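Local coordinates for protein apoptosis regulator Bcl-2 homolog (Murid herpesvirus 4, PDB 4MI8) that protects infected cells from apoptosis, aiding latency, and inhibits host starvation-induced autophagy by binding Beclin 1, while also binding BAK1 and BAX, at residues Y10-T21 with V35-T46. Residues are numbered along the deposited sequence; the frame is centred on the assembly and turned at random.
Sequences YWATLITAFLKT and VLVDVSKIITLT
Tyr10 OH donates a hydrogen bond of 2.6 Å to Asp38 OD2, the one hydrogen bond between segments 10-21 and 35-46. It enters on the anti lone pair, with the carboxylate turned 82° from the ring plane. With CG anti to the backbone N (chi1 -175°), the ring carries its hydroxyl across to Asp38, whose OD2 meets it at the ring edge.

Beyond this polar end the contact is a worked example of knobs-into-holes packing. Leu14 sits among Val35, Asp38, Val39 and Ile42; its CD1 lies 3.6 Å from Val39 CG2, while CD2 meets Ile42 CD1 tip to tip. Val39 returns the insertion, lodging among Leu14, Ala17, Phe18 and Thr21. The small Ala17 points toward helix 33-56, its CB 3.7 Å from Val35 CG1. Farther along, the Phe18 ring leans obliquely on Ile42 and Ile43, CE1 lying 3.5 Å from Ile42 CG2.

The segment axes cross at -64°, 9.3 Å apart at closest; the contact joins helix 8-23 to helix 33-56 in the all-helical Bcl-2 fold. Phe93 of helix 86-103 meets the Phe18 ring edge-to-face and also touches Trp11 and Ile42, while helix 111-126 packs on Ile15 and Leu19 of helix 8-23.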
ATOM      1  N   TYR A  10      -1.661  12.414  10.562  1.00 48.83           N
ATOM      2  CA  TYR A  10      -2.879  11.714  10.176  1.00 45.15           C
ATOM      3  C   TYR A  10      -2.582  10.432   9.373  1.00 42.06           C
ATOM      4  O   TYR A  10      -3.202   9.367   9.596  1.00 38.48           O
ATOM      5  CB  TYR A  10      -3.805  12.627   9.393  1.00 49.69           C
ATOM      6  CG  TYR A  10      -5.080  11.925   9.108  1.00 50.80           C
ATOM      7  CD1 TYR A  10      -5.922  11.531  10.153  1.00 52.35           C
ATOM      8  CD2 TYR A  10      -5.399  11.549   7.819  1.00 48.62           C
ATOM      9  CE1 TYR A  10      -7.079  10.811   9.907  1.00 54.34           C
ATOM     10  CE2 TYR A  10      -6.560  10.851   7.557  1.00 53.12           C
ATOM     11  CZ  TYR A  10      -7.392  10.479   8.595  1.00 52.08           C
ATOM     12  OH  TYR A  10      -8.540   9.779   8.327  1.00 50.34           O
ATOM     13  N   TRP A  11      -1.610  10.526   8.475  1.00 40.19           N
ATOM     14  CA  TRP A  11      -1.290   9.451   7.600  1.00 37.71           C
ATOM     15  C   TRP A  11      -0.655   8.308   8.308  1.00 37.60           C
ATOM     16  O   TRP A  11      -0.931   7.166   7.935  1.00 34.50           O
ATOM     17  CB  TRP A  11      -0.392   9.944   6.491  1.00 42.05           C
ATOM     18  CG  TRP A  11      -1.179  10.399   5.280  1.00 41.43           C
ATOM     19  CD1 TRP A  11      -1.465  11.706   4.896  1.00 44.47           C
ATOM     20  CD2 TRP A  11      -1.841   9.533   4.274  1.00 39.52           C
ATOM     21  NE1 TRP A  11      -2.237  11.718   3.736  1.00 46.11           N
ATOM     22  CE2 TRP A  11      -2.475  10.444   3.299  1.00 41.82           C
ATOM     23  CE3 TRP A  11      -1.918   8.134   4.061  1.00 35.31           C
ATOM     24  CZ2 TRP A  11      -3.167   9.960   2.179  1.00 38.96           C
ATOM     25  CZ3 TRP A  11      -2.634   7.661   2.945  1.00 35.82           C
ATOM     26  CH2 TRP A  11      -3.244   8.550   2.029  1.00 35.77           C
ATOM     27  N   ALA A  12       0.161   8.578   9.347  1.00 37.84           N
ATOM     28  CA  ALA A  12       0.717   7.525  10.196  1.00 35.36           C
ATOM     29  C   ALA A  12      -0.406   6.725  10.837  1.00 35.23           C
ATOM     30  O   ALA A  12      -0.350   5.504  10.920  1.00 35.41           O
ATOM     31  CB  ALA A  12       1.627   8.125  11.311  1.00 37.17           C
ATOM     32  N   THR A  13      -1.409   7.417  11.344  1.00 34.11           N
ATOM     33  CA  THR A  13      -2.602   6.754  11.900  1.00 36.01           C
ATOM     34  C   THR A  13      -3.326   5.881  10.849  1.00 31.55           C
ATOM     35  O   THR A  13      -3.709   4.710  11.097  1.00 29.84           O
ATOM     36  CB  THR A  13      -3.575   7.832  12.439  1.00 36.18           C
ATOM     37  OG1 THR A  13      -2.962   8.391  13.592  1.00 38.57           O
ATOM     38  CG2 THR A  13      -4.935   7.272  12.852  1.00 36.08           C
ATOM     39  N   LEU A  14      -3.488   6.472   9.670  1.00 31.50           N
ATOM     40  CA  LEU A  14      -4.275   5.883   8.611  1.00 29.63           C
ATOM     41  C   LEU A  14      -3.545   4.634   8.099  1.00 29.22           C
ATOM     42  O   LEU A  14      -4.165   3.568   7.865  1.00 29.60           O
ATOM     43  CB  LEU A  14      -4.382   6.945   7.494  1.00 30.21           C
ATOM     44  CG  LEU A  14      -5.184   6.478   6.308  1.00 30.79           C
ATOM     45  CD1 LEU A  14      -6.467   5.741   6.796  1.00 30.83           C
ATOM     46  CD2 LEU A  14      -5.445   7.688   5.354  1.00 31.44           C
ATOM     47  N   ILE A  15      -2.219   4.718   7.964  1.00 29.08           N
ATOM     48  CA  ILE A  15      -1.473   3.541   7.517  1.00 27.82           C
ATOM     49  C   ILE A  15      -1.589   2.334   8.466  1.00 28.48           C
ATOM     50  O   ILE A  15      -1.731   1.112   8.046  1.00 26.65           O
ATOM     51  CB  ILE A  15       0.000   3.924   7.216  1.00 29.61           C
ATOM     52  CG1 ILE A  15       0.074   4.808   5.936  1.00 30.21           C
ATOM     53  CG2 ILE A  15       0.809   2.651   6.956  1.00 28.73           C
ATOM     54  CD1 ILE A  15       1.233   5.769   5.881  1.00 33.59           C
ATOM     55  N   THR A  16      -1.483   2.635   9.772  1.00 29.66           N
ATOM     56  CA  THR A  16      -1.564   1.561  10.741  1.00 30.29           C
ATOM     57  C   THR A  16      -2.993   0.979  10.717  1.00 30.81           C
ATOM     58  O   THR A  16      -3.171  -0.232  10.800  1.00 31.92           O
ATOM     59  CB  THR A  16      -1.330   2.114  12.145  1.00 33.29           C
ATOM     60  OG1 THR A  16      -0.076   2.804  12.196  1.00 32.63           O
ATOM     61  CG2 THR A  16      -1.377   0.947  13.225  1.00 34.29           C
ATOM     62  N   ALA A  17      -4.019   1.835  10.631  1.00 30.04           N
ATOM     63  CA  ALA A  17      -5.402   1.331  10.631  1.00 29.93           C
ATOM     64  C   ALA A  17      -5.608   0.537   9.342  1.00 28.70           C
ATOM     65  O   ALA A  17      -6.246  -0.520   9.377  1.00 29.62           O
ATOM     66  CB  ALA A  17      -6.354   2.481  10.743  1.00 30.09           C
ATOM     67  N   PHE A  18      -4.928   0.952   8.247  1.00 27.49           N
ATOM     68  CA  PHE A  18      -5.028   0.234   6.956  1.00 25.71           C
ATOM     69  C   PHE A  18      -4.451  -1.150   7.136  1.00 26.68           C
ATOM     70  O   PHE A  18      -5.126  -2.116   6.788  1.00 27.41           O
ATOM     71  CB  PHE A  18      -4.299   0.932   5.838  1.00 24.46           C
ATOM     72  CG  PHE A  18      -4.182   0.110   4.562  1.00 25.41           C
ATOM     73  CD1 PHE A  18      -5.254   0.008   3.651  1.00 24.95           C
ATOM     74  CD2 PHE A  18      -2.991  -0.605   4.270  1.00 26.24           C
ATOM     75  CE1 PHE A  18      -5.094  -0.732   2.458  1.00 26.65           C
ATOM     76  CE2 PHE A  18      -2.840  -1.327   3.093  1.00 25.63           C
ATOM     77  CZ  PHE A  18      -3.889  -1.403   2.183  1.00 25.24           C
ATOM     78  N   LEU A  19      -3.229  -1.247   7.665  1.00 26.72           N
ATOM     79  CA  LEU A  19      -2.563  -2.568   7.863  1.00 29.59           C
ATOM     80  C   LEU A  19      -3.312  -3.479   8.880  1.00 31.78           C
ATOM     81  O   LEU A  19      -3.404  -4.712   8.681  1.00 35.34           O
ATOM     82  CB  LEU A  19      -1.118  -2.402   8.283  1.00 27.56           C
ATOM     83  CG  LEU A  19      -0.241  -1.632   7.273  1.00 28.12           C
ATOM     84  CD1 LEU A  19       1.139  -1.333   7.908  1.00 31.15           C
ATOM     85  CD2 LEU A  19       0.004  -2.478   6.041  1.00 27.49           C
ATOM     86  N   LYS A  20      -3.826  -2.896   9.952  1.00 31.91           N
ATOM     87  CA  LYS A  20      -4.526  -3.702  10.980  1.00 35.98           C
ATOM     88  C   LYS A  20      -5.804  -4.229  10.357  1.00 40.90           C
ATOM     89  O   LYS A  20      -6.146  -5.420  10.547  1.00 45.63           O
ATOM     90  CB  LYS A  20      -4.839  -2.909  12.263  1.00 36.04           C
ATOM     91  CG  LYS A  20      -3.610  -2.427  13.016  1.00 36.33           C
ATOM     92  CD  LYS A  20      -3.930  -1.745  14.363  1.00 37.24           C
ATOM     93  CE  LYS A  20      -2.610  -1.505  15.104  1.00 39.68           C
ATOM     94  NZ  LYS A  20      -2.616  -0.679  16.395  1.00 43.93           N
ATOM     95  N   THR A  21      -6.487  -3.373   9.576  1.00 38.74           N
ATOM     96  CA  THR A  21      -7.743  -3.788   8.916  1.00 39.47           C
ATOM     97  C   THR A  21      -7.492  -4.932   7.959  1.00 40.37           C
ATOM     98  O   THR A  21      -8.215  -5.894   8.017  1.00 44.19           O
ATOM     99  CB  THR A  21      -8.491  -2.633   8.180  1.00 40.51           C
ATOM    100  OG1 THR A  21      -8.896  -1.594   9.088  1.00 37.14           O
ATOM    101  CG2 THR A  21      -9.741  -3.134   7.517  1.00 41.74           C
ATOM    102  N   VAL A  35     -11.641   7.575  10.019  1.00 44.08           N
ATOM    103  CA  VAL A  35     -10.492   6.799   9.660  1.00 39.92           C
ATOM    104  C   VAL A  35     -10.999   5.538   8.924  1.00 38.72           C
ATOM    105  O   VAL A  35     -10.401   5.093   7.958  1.00 34.11           O
ATOM    106  CB  VAL A  35      -9.700   6.387  10.906  1.00 39.88           C
ATOM    107  CG1 VAL A  35      -8.764   5.232  10.572  1.00 35.22           C
ATOM    108  CG2 VAL A  35      -8.948   7.602  11.507  1.00 40.14           C
ATOM    109  N   LEU A  36     -12.077   4.935   9.415  1.00 37.51           N
ATOM    110  CA  LEU A  36     -12.565   3.740   8.751  1.00 37.47           C
ATOM    111  C   LEU A  36     -12.986   4.072   7.272  1.00 35.39           C
ATOM    112  O   LEU A  36     -12.880   3.252   6.342  1.00 32.60           O
ATOM    113  CB  LEU A  36     -13.758   3.204   9.528  1.00 40.38           C
ATOM    114  CG  LEU A  36     -14.350   1.932   8.939  1.00 44.23           C
ATOM    115  CD1 LEU A  36     -13.219   0.890   8.844  1.00 44.40           C
ATOM    116  CD2 LEU A  36     -15.545   1.433   9.760  1.00 46.92           C
ATOM    117  N   VAL A  37     -13.443   5.294   7.065  1.00 35.03           N
ATOM    118  CA  VAL A  37     -13.781   5.731   5.699  1.00 34.63           C
ATOM    119  C   VAL A  37     -12.531   5.700   4.780  1.00 32.04           C
ATOM    120  O   VAL A  37     -12.597   5.158   3.661  1.00 29.99           O
ATOM    121  CB  VAL A  37     -14.576   7.062   5.678  1.00 34.40           C
ATOM    122  CG1 VAL A  37     -14.697   7.621   4.244  1.00 35.16           C
ATOM    123  CG2 VAL A  37     -15.957   6.774   6.198  1.00 37.09           C
ATOM    124  N   ASP A  38     -11.445   6.271   5.260  1.00 31.74           N
ATOM    125  CA  ASP A  38     -10.227   6.446   4.471  1.00 31.89           C
ATOM    126  C   ASP A  38      -9.582   5.122   4.255  1.00 27.44           C
ATOM    127  O   ASP A  38      -9.088   4.842   3.166  1.00 27.71           O
ATOM    128  CB  ASP A  38      -9.294   7.425   5.168  1.00 34.98           C
ATOM    129  CG  ASP A  38      -9.799   8.857   5.052  1.00 43.13           C
ATOM    130  OD1 ASP A  38     -10.570   9.186   4.109  1.00 52.43           O
ATOM    131  OD2 ASP A  38      -9.460   9.682   5.895  1.00 49.29           O
ATOM    132  N   VAL A  39      -9.619   4.287   5.294  1.00 28.07           N
ATOM    133  CA  VAL A  39      -9.116   2.925   5.191  1.00 25.97           C
ATOM    134  C   VAL A  39      -9.818   2.197   4.053  1.00 25.60           C
ATOM    135  O   VAL A  39      -9.150   1.667   3.171  1.00 25.22           O
ATOM    136  CB  VAL A  39      -9.238   2.171   6.502  1.00 27.76           C
ATOM    137  CG1 VAL A  39      -9.107   0.682   6.216  1.00 28.41           C
ATOM    138  CG2 VAL A  39      -8.149   2.629   7.494  1.00 26.58           C
ATOM    139  N   SER A  40     -11.159   2.219   4.028  1.00 27.10           N
ATOM    140  CA  SER A  40     -11.943   1.518   3.032  1.00 27.30           C
ATOM    141  C   SER A  40     -11.658   2.106   1.649  1.00 26.22           C
ATOM    142  O   SER A  40     -11.619   1.393   0.601  1.00 25.81           O
ATOM    143  CB  SER A  40     -13.442   1.640   3.414  1.00 32.30           C
ATOM    144  OG  SER A  40     -14.212   1.064   2.308  1.00 35.34           O
ATOM    145  N   LYS A  41     -11.428   3.418   1.613  1.00 25.28           N
ATOM    146  CA  LYS A  41     -11.151   4.008   0.351  1.00 26.42           C
ATOM    147  C   LYS A  41      -9.819   3.414  -0.224  1.00 24.36           C
ATOM    148  O   LYS A  41      -9.731   3.020  -1.395  1.00 24.77           O
ATOM    149  CB  LYS A  41     -11.021   5.485   0.495  1.00 27.96           C
ATOM    150  CG  LYS A  41     -10.218   6.082  -0.639  1.00 31.58           C
ATOM    151  CD  LYS A  41     -10.256   7.586  -0.435  1.00 39.85           C
ATOM    152  CE  LYS A  41      -9.582   8.245  -1.628  1.00 45.27           C
ATOM    153  NZ  LYS A  41     -10.002   9.650  -1.823  1.00 48.85           N
ATOM    154  N   ILE A  42      -8.802   3.293   0.620  1.00 23.71           N
ATOM    155  CA  ILE A  42      -7.524   2.793   0.149  1.00 21.55           C
ATOM    156  C   ILE A  42      -7.626   1.306  -0.154  1.00 21.40           C
ATOM    157  O   ILE A  42      -7.104   0.878  -1.160  1.00 21.48           O
ATOM    158  CB  ILE A  42      -6.446   3.063   1.178  1.00 22.27           C
ATOM    159  CG1 ILE A  42      -6.243   4.595   1.245  1.00 22.81           C
ATOM    160  CG2 ILE A  42      -5.091   2.368   0.760  1.00 22.35           C
ATOM    161  CD1 ILE A  42      -5.499   4.888   2.541  1.00 24.50           C
ATOM    162  N   ILE A  43      -8.335   0.509   0.654  1.00 21.35           N
ATOM    163  CA  ILE A  43      -8.423  -0.911   0.317  1.00 22.23           C
ATOM    164  C   ILE A  43      -9.141  -1.043  -1.034  1.00 22.44           C
ATOM    165  O   ILE A  43      -8.682  -1.799  -1.894  1.00 24.25           O
ATOM    166  CB  ILE A  43      -9.240  -1.716   1.323  1.00 23.96           C
ATOM    167  CG1 ILE A  43      -8.540  -1.761   2.670  1.00 23.75           C
ATOM    168  CG2 ILE A  43      -9.533  -3.113   0.734  1.00 24.98           C
ATOM    169  CD1 ILE A  43      -9.368  -2.324   3.821  1.00 26.49           C
ATOM    170  N   THR A  44     -10.214  -0.283  -1.256  1.00 23.10           N
ATOM    171  CA  THR A  44     -10.964  -0.348  -2.567  1.00 23.61           C
ATOM    172  C   THR A  44     -10.025   0.043  -3.753  1.00 23.28           C
ATOM    173  O   THR A  44      -9.998  -0.630  -4.759  1.00 24.37           O
ATOM    174  CB  THR A  44     -12.131   0.609  -2.539  1.00 23.45           C
ATOM    175  OG1 THR A  44     -12.971   0.237  -1.481  1.00 25.37           O
ATOM    176  CG2 THR A  44     -12.843   0.621  -3.763  1.00 24.31           C
ATOM    177  N   LEU A  45      -9.226   1.115  -3.634  1.00 23.33           N
ATOM    178  CA  LEU A  45      -8.287   1.460  -4.727  1.00 21.44           C
ATOM    179  C   LEU A  45      -7.330   0.279  -4.949  1.00 22.21           C
ATOM    180  O   LEU A  45      -7.074  -0.143  -6.085  1.00 22.52           O
ATOM    181  CB  LEU A  45      -7.517   2.767  -4.436  1.00 22.29           C
ATOM    182  CG  LEU A  45      -8.502   3.962  -4.302  1.00 24.82           C
ATOM    183  CD1 LEU A  45      -7.878   5.247  -3.748  1.00 25.50           C
ATOM    184  CD2 LEU A  45      -9.187   4.181  -5.623  1.00 26.26           C
ATOM    185  N   THR A  46      -6.799  -0.300  -3.858  1.00 23.07           N
ATOM    186  CA  THR A  46      -5.867  -1.433  -4.046  1.00 21.19           C
ATOM    187  C   THR A  46      -6.521  -2.603  -4.733  1.00 21.63           C
ATOM    188  O   THR A  46      -5.889  -3.283  -5.530  1.00 23.50           O
ATOM    189  CB  THR A  46      -5.114  -1.898  -2.755  1.00 21.33           C
ATOM    190  OG1 THR A  46      -6.017  -2.458  -1.794  1.00 20.84           O
ATOM    191  CG2 THR A  46      -4.283  -0.750  -2.060  1.00 20.67           C
TER